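Local coordinates for beta-N-acetylglucosaminidase Nag2 (Vibrio harveyi, PDB 6EZT), which probably cleaves terminal non-reducing N-acetyl-D-hexosamine residues from N-acetyl-beta-D-hexosaminides in its natural form, and is here an inactive variant, at residues Y527-Q532 / V541-P546; V498-L503 / V519-Q524. The protein carries 1 engineered substitution. All coordinates share one frame; numbering follows the deposited sequence.

Contact 1: Y527-Q532 / V541-P546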
# COMPACT_ATOMS: atom_id res chain seq x y z
N TYR A 527 -3.97 -2.37 7.57
CA TYR A 527 -2.62 -2.39 7.00
C TYR A 527 -2.23 -3.81 6.61
O TYR A 527 -1.87 -4.63 7.45
CB TYR A 527 -1.61 -1.81 8.00
CG TYR A 527 -1.53 -0.30 8.04
CD1 TYR A 527 -2.64 0.49 7.74
CD2 TYR A 527 -0.35 0.34 8.38
CE1 TYR A 527 -2.57 1.87 7.78
CE2 TYR A 527 -0.28 1.72 8.43
CZ TYR A 527 -1.39 2.48 8.12
OH TYR A 527 -1.32 3.85 8.15
N LEU A 528 -2.31 -4.09 5.31
CA LEU A 528 -2.08 -5.43 4.77
C LEU A 528 -0.62 -5.89 4.83
O LEU A 528 -0.35 -7.07 4.62
CB LEU A 528 -2.61 -5.54 3.34
CG LEU A 528 -4.12 -5.28 3.18
CD1 LEU A 528 -4.57 -5.53 1.75
CD2 LEU A 528 -4.96 -6.14 4.12
N ASP A 529 0.32 -4.98 5.10
CA ASP A 529 1.70 -5.36 5.36
C ASP A 529 1.88 -6.08 6.70
O ASP A 529 2.91 -6.72 6.93
CB ASP A 529 2.69 -4.18 5.21
CG ASP A 529 2.30 -2.95 6.04
OD1 ASP A 529 1.13 -2.51 5.98
OD2 ASP A 529 3.20 -2.39 6.71
N MET A 530 0.87 -6.00 7.57
CA MET A 530 0.92 -6.72 8.84
C MET A 530 0.85 -8.22 8.61
O MET A 530 0.20 -8.69 7.67
CB MET A 530 -0.20 -6.26 9.78
CG MET A 530 -0.11 -4.78 10.18
SD MET A 530 1.41 -4.36 11.07
CE MET A 530 1.72 -2.75 10.38
N THR A 531 1.54 -8.97 9.48
CA THR A 531 1.55 -10.42 9.44
C THR A 531 0.15 -10.96 9.63
O THR A 531 -0.67 -10.36 10.32
CB THR A 531 2.45 -11.04 10.52
OG1 THR A 531 2.03 -10.60 11.82
CG2 THR A 531 3.94 -10.68 10.29
N GLN A 532 -0.10 -12.11 9.03
CA GLN A 532 -1.41 -12.76 9.06
C GLN A 532 -1.55 -13.87 10.10
O GLN A 532 -2.62 -14.45 10.23
CB GLN A 532 -1.71 -13.33 7.68
CG GLN A 532 -1.85 -12.24 6.65
CD GLN A 532 -2.04 -12.78 5.26
OE1 GLN A 532 -3.14 -13.17 4.90
NE2 GLN A 532 -0.96 -12.79 4.46
N VAL A 541 5.25 -7.48 8.82
CA VAL A 541 5.67 -6.67 9.96
C VAL A 541 4.53 -6.74 10.97
O VAL A 541 3.44 -7.23 10.65
CB VAL A 541 5.99 -5.21 9.56
CG1 VAL A 541 6.94 -5.20 8.38
CG2 VAL A 541 4.73 -4.41 9.22
N ASP A 542 4.79 -6.29 12.20
CA ASP A 542 3.80 -6.35 13.27
C ASP A 542 3.80 -5.14 14.21
O ASP A 542 3.30 -5.25 15.34
CB ASP A 542 3.99 -7.65 14.08
CG ASP A 542 5.31 -7.66 14.88
OD1 ASP A 542 6.13 -6.73 14.73
OD2 ASP A 542 5.56 -8.59 15.67
N TRP A 543 4.32 -4.00 13.74
CA TRP A 543 4.49 -2.83 14.61
C TRP A 543 3.16 -2.33 15.16
O TRP A 543 3.06 -1.99 16.35
CB TRP A 543 5.29 -1.70 13.91
CG TRP A 543 4.62 -1.02 12.73
CD1 TRP A 543 4.86 -1.25 11.40
CD2 TRP A 543 3.63 0.02 12.78
NE1 TRP A 543 4.06 -0.43 10.63
CE2 TRP A 543 3.30 0.35 11.46
CE3 TRP A 543 2.99 0.69 13.83
CZ2 TRP A 543 2.35 1.33 11.15
CZ3 TRP A 543 2.04 1.66 13.53
CH2 TRP A 543 1.73 1.98 12.20
N ALA A 544 2.13 -2.32 14.32
CA ALA A 544 0.77 -2.08 14.79
C ALA A 544 0.34 -3.29 15.59
O ALA A 544 0.06 -3.18 16.77
CB ALA A 544 -0.18 -1.85 13.62
N ASN A 545 0.37 -4.44 14.95
CA ASN A 545 0.12 -5.76 15.55
C ASN A 545 -0.04 -6.75 14.40
O ASN A 545 -0.18 -6.34 13.25
CB ASN A 545 -1.14 -5.81 16.45
CG ASN A 545 -0.83 -5.94 17.95
OD1 ASN A 545 0.29 -6.31 18.36
ND2 ASN A 545 -1.83 -5.67 18.77
N PRO A 546 -0.02 -8.06 14.71
CA PRO A 546 -0.45 -9.04 13.72
C PRO A 546 -1.93 -8.80 13.33
O PRO A 546 -2.73 -8.40 14.17
CB PRO A 546 -0.26 -10.38 14.43
CG PRO A 546 0.75 -10.11 15.49
CD PRO A 546 0.54 -8.70 15.91
O HOH W 1 3.51 -0.06 7.98

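Contact 2: V498-L503 / V519-Q524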
# COMPACT_ATOMS: atom_id res chain seq x y z
N VAL A 498 -8.94 16.79 2.89
CA VAL A 498 -9.49 15.52 3.31
C VAL A 498 -8.40 14.79 4.08
O VAL A 498 -7.29 14.61 3.58
CB VAL A 498 -9.93 14.66 2.12
CG1 VAL A 498 -10.58 13.37 2.59
CG2 VAL A 498 -10.89 15.43 1.22
N ILE A 499 -8.74 14.36 5.29
CA ILE A 499 -7.80 13.78 6.23
C ILE A 499 -7.93 12.27 6.21
O ILE A 499 -9.02 11.74 6.40
CB ILE A 499 -8.08 14.30 7.66
CG1 ILE A 499 -7.97 15.84 7.71
CG2 ILE A 499 -7.14 13.65 8.68
CD1 ILE A 499 -6.59 16.40 7.49
N TYR A 500 -6.81 11.58 5.98
CA TYR A 500 -6.76 10.12 5.98
C TYR A 500 -6.30 9.66 7.36
O TYR A 500 -5.11 9.72 7.68
CB TYR A 500 -5.80 9.61 4.89
CG TYR A 500 -6.41 9.60 3.51
CD1 TYR A 500 -6.91 10.76 2.93
CD2 TYR A 500 -6.48 8.42 2.76
CE1 TYR A 500 -7.48 10.76 1.66
CE2 TYR A 500 -7.04 8.41 1.49
CZ TYR A 500 -7.53 9.57 0.95
OH TYR A 500 -8.08 9.56 -0.31
N SER A 501 -7.27 9.24 8.17
CA SER A 501 -7.03 8.96 9.57
C SER A 501 -6.56 7.50 9.77
O SER A 501 -7.31 6.56 9.50
CB SER A 501 -8.28 9.25 10.40
OG SER A 501 -8.01 9.16 11.79
N TRP A 502 -5.33 7.35 10.25
CA TRP A 502 -4.75 6.04 10.56
C TRP A 502 -4.65 5.74 12.07
O TRP A 502 -4.39 4.60 12.44
CB TRP A 502 -3.36 5.86 9.88
CG TRP A 502 -2.22 6.75 10.36
CD1 TRP A 502 -1.89 7.09 11.66
CD2 TRP A 502 -1.22 7.37 9.54
NE1 TRP A 502 -0.79 7.90 11.68
CE2 TRP A 502 -0.35 8.08 10.40
CE3 TRP A 502 -0.98 7.39 8.16
CZ2 TRP A 502 0.75 8.82 9.92
CZ3 TRP A 502 0.12 8.13 7.68
CH2 TRP A 502 0.97 8.83 8.56
N LEU A 503 -4.85 6.76 12.91
CA LEU A 503 -4.56 6.64 14.34
C LEU A 503 -5.55 5.74 15.06
O LEU A 503 -5.15 4.76 15.68
CB LEU A 503 -4.55 8.03 14.98
CG LEU A 503 -4.12 8.13 16.45
CD1 LEU A 503 -2.67 7.71 16.65
CD2 LEU A 503 -4.33 9.55 16.97
N VAL A 519 -11.21 10.09 5.70
CA VAL A 519 -11.18 8.70 5.23
C VAL A 519 -10.63 7.85 6.36
O VAL A 519 -9.67 8.23 7.03
CB VAL A 519 -10.31 8.54 3.97
CG1 VAL A 519 -10.28 7.08 3.50
CG2 VAL A 519 -10.81 9.44 2.86
N LEU A 520 -11.23 6.69 6.58
CA LEU A 520 -10.80 5.79 7.64
C LEU A 520 -9.82 4.74 7.08
O LEU A 520 -10.17 3.94 6.20
CB LEU A 520 -12.01 5.12 8.29
CG LEU A 520 -13.12 6.06 8.78
CD1 LEU A 520 -14.35 5.27 9.18
CD2 LEU A 520 -12.62 6.90 9.94
N GLN A 521 -8.60 4.77 7.60
CA GLN A 521 -7.57 3.79 7.26
C GLN A 521 -6.75 3.51 8.52
O GLN A 521 -5.54 3.78 8.55
CB GLN A 521 -6.70 4.33 6.12
CG GLN A 521 -5.68 3.35 5.53
CD GLN A 521 -4.58 4.07 4.76
OE1 GLN A 521 -4.79 4.49 3.62
NE2 GLN A 521 -3.43 4.23 5.38
N PRO A 522 -7.40 2.98 9.57
CA PRO A 522 -6.69 2.74 10.83
C PRO A 522 -5.63 1.63 10.74
O PRO A 522 -5.89 0.55 10.20
CB PRO A 522 -7.81 2.36 11.80
CG PRO A 522 -8.89 1.82 10.93
CD PRO A 522 -8.83 2.65 9.69
N ALA A 523 -4.44 1.92 11.27
CA ALA A 523 -3.31 1.01 11.27
C ALA A 523 -3.56 -0.29 12.04
O ALA A 523 -2.98 -1.32 11.71
CB ALA A 523 -2.09 1.71 11.86
N GLN A 524 -4.42 -0.24 13.05
CA GLN A 524 -4.70 -1.42 13.86
C GLN A 524 -5.32 -2.55 13.05
O GLN A 524 -5.14 -3.73 13.38
CB GLN A 524 -5.61 -1.07 15.04
CG GLN A 524 -5.43 -2.00 16.23
CD GLN A 524 -6.14 -1.53 17.48
OE1 GLN A 524 -6.86 -0.52 17.47
NE2 GLN A 524 -5.95 -2.26 18.57

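Contact 1: Y527-Q532 / V541-P546
Met530 carries the tightly packed part of this contact, laying its terminal methyl over the indole of Trp543. CE stands 3.6 Å from the centroid of the five-membered ring of Trp543, 23° off the ring normal, which makes a CH-pi contact; the sulfur lies further back above the same ring, a more distant Met-aromatic approach. In Met530, CG stands anti to the carbonyl carbon (chi1 -63°), beside the backbone N, and the chain then bends at chi2 (-61°) and chi3, bringing CE over the indole. A flexible, unbranched thioether suits such a slot, because its methyl also meets CG2 of Val541 at 3.6 Å and CB of Ala544 at 3.9 Å. Ala544 is small enough to share the indole face with that methyl.

Two backbone bonds flank Met530. Val541 N donates to Asp529 O (3.1 Å), and Thr531 N donates to Val541 O (2.8 Å), giving a single bridge between two parts of one irregular loop. Beyond it, Thr531 runs alongside Pro546, its OG1 against CB of the proline, while the hydroxyl makes a weak hydrogen bond to Tyr89 OH.

Packing is looser toward the pocket. CE2 of Tyr527 approaches CZ2 of Trp543 obliquely at 3.8 Å, and the carboxylate of Asp529 does not bond the indole directly. One water joins them, donating to Asp529 OD2 and accepting from Trp543 NE1, 2.7 Å from each, in the plane of the indole. Trp543 and Asn545 are exposed, whereas Tyr527, Asp529, Met530 and Thr531 are buried.

Asp529, Trp543 and nearby Glu581 bind N-acetyl-D-glucosamine in another structure of this enzyme; no sugar is bound to this chain. An acid beside an aromatic wall is as expected of the sugar-binding pocket of a family 20 hexosaminidase.

Contact 2: V498-L503 / V519-Q524
Tyr500 and Val519, paired across two parallel strands, turn their side chains to the same face of the sheet. Four backbone hydrogen bonds hold the segments together. Val519 N donates to Ile499 O (2.8 Å) and Ser501 N to Val519 O (2.8 Å), so Val519 bonds to the residues on both sides of Tyr500, the parallel pattern. Gln521 N then donates to Ser501 O, and Ala523 N to Trp502 O (2.9 Å), the latter in the carbonyl plane on a lone pair. CA-H...O contacts, Trp502 CA to Gln521 O and Pro522 CA to Trp502 O, support this end.

Apolar contact centres on Val519. Its CG2, anti to the carbonyl carbon (chi1 180°), lies over the Tyr500 ring toward its rim, 3.9 Å from the centroid, with CG1 near CE2; CG2 also meets CG1 of Val498 at 3.9 Å.

The polar ends find partners elsewhere: Tyr500 OH bonds Tyr262 OH, Ser501 OG bonds Glu485, and Gln521 OE1 bonds Gln575.

Strand 498-501 lies between 480-484 and 518-520, and 518-520 continues the sheet to 571-578. On the face of Ser501 and Leu520, Ala508 of helix 505-513 packs against both, completing a beta-alpha-beta unit of the TIM barrel.

Following the chain from the N terminus, contact 2 comes first: strand 498-501 leads into helix 505-513, and the return along 519-524 closes a 15-residue connection. Contact 1 opens soon after, at 527-532, and closes at 541-546 over eight residues without helix or strand. The two are in series, neither nested nor crossed. Contact 2 belongs to the barrel wall, while contact 1 shapes the loop that follows strand 518-520, before helix 549-554. They meet where wall passes into loop: Tyr527 OH lies 3.3 Å from Trp502 CB, and Trp543 CH2 lies 3.8 Å from Ala523 CB, joining barrel and sugar-binding loop.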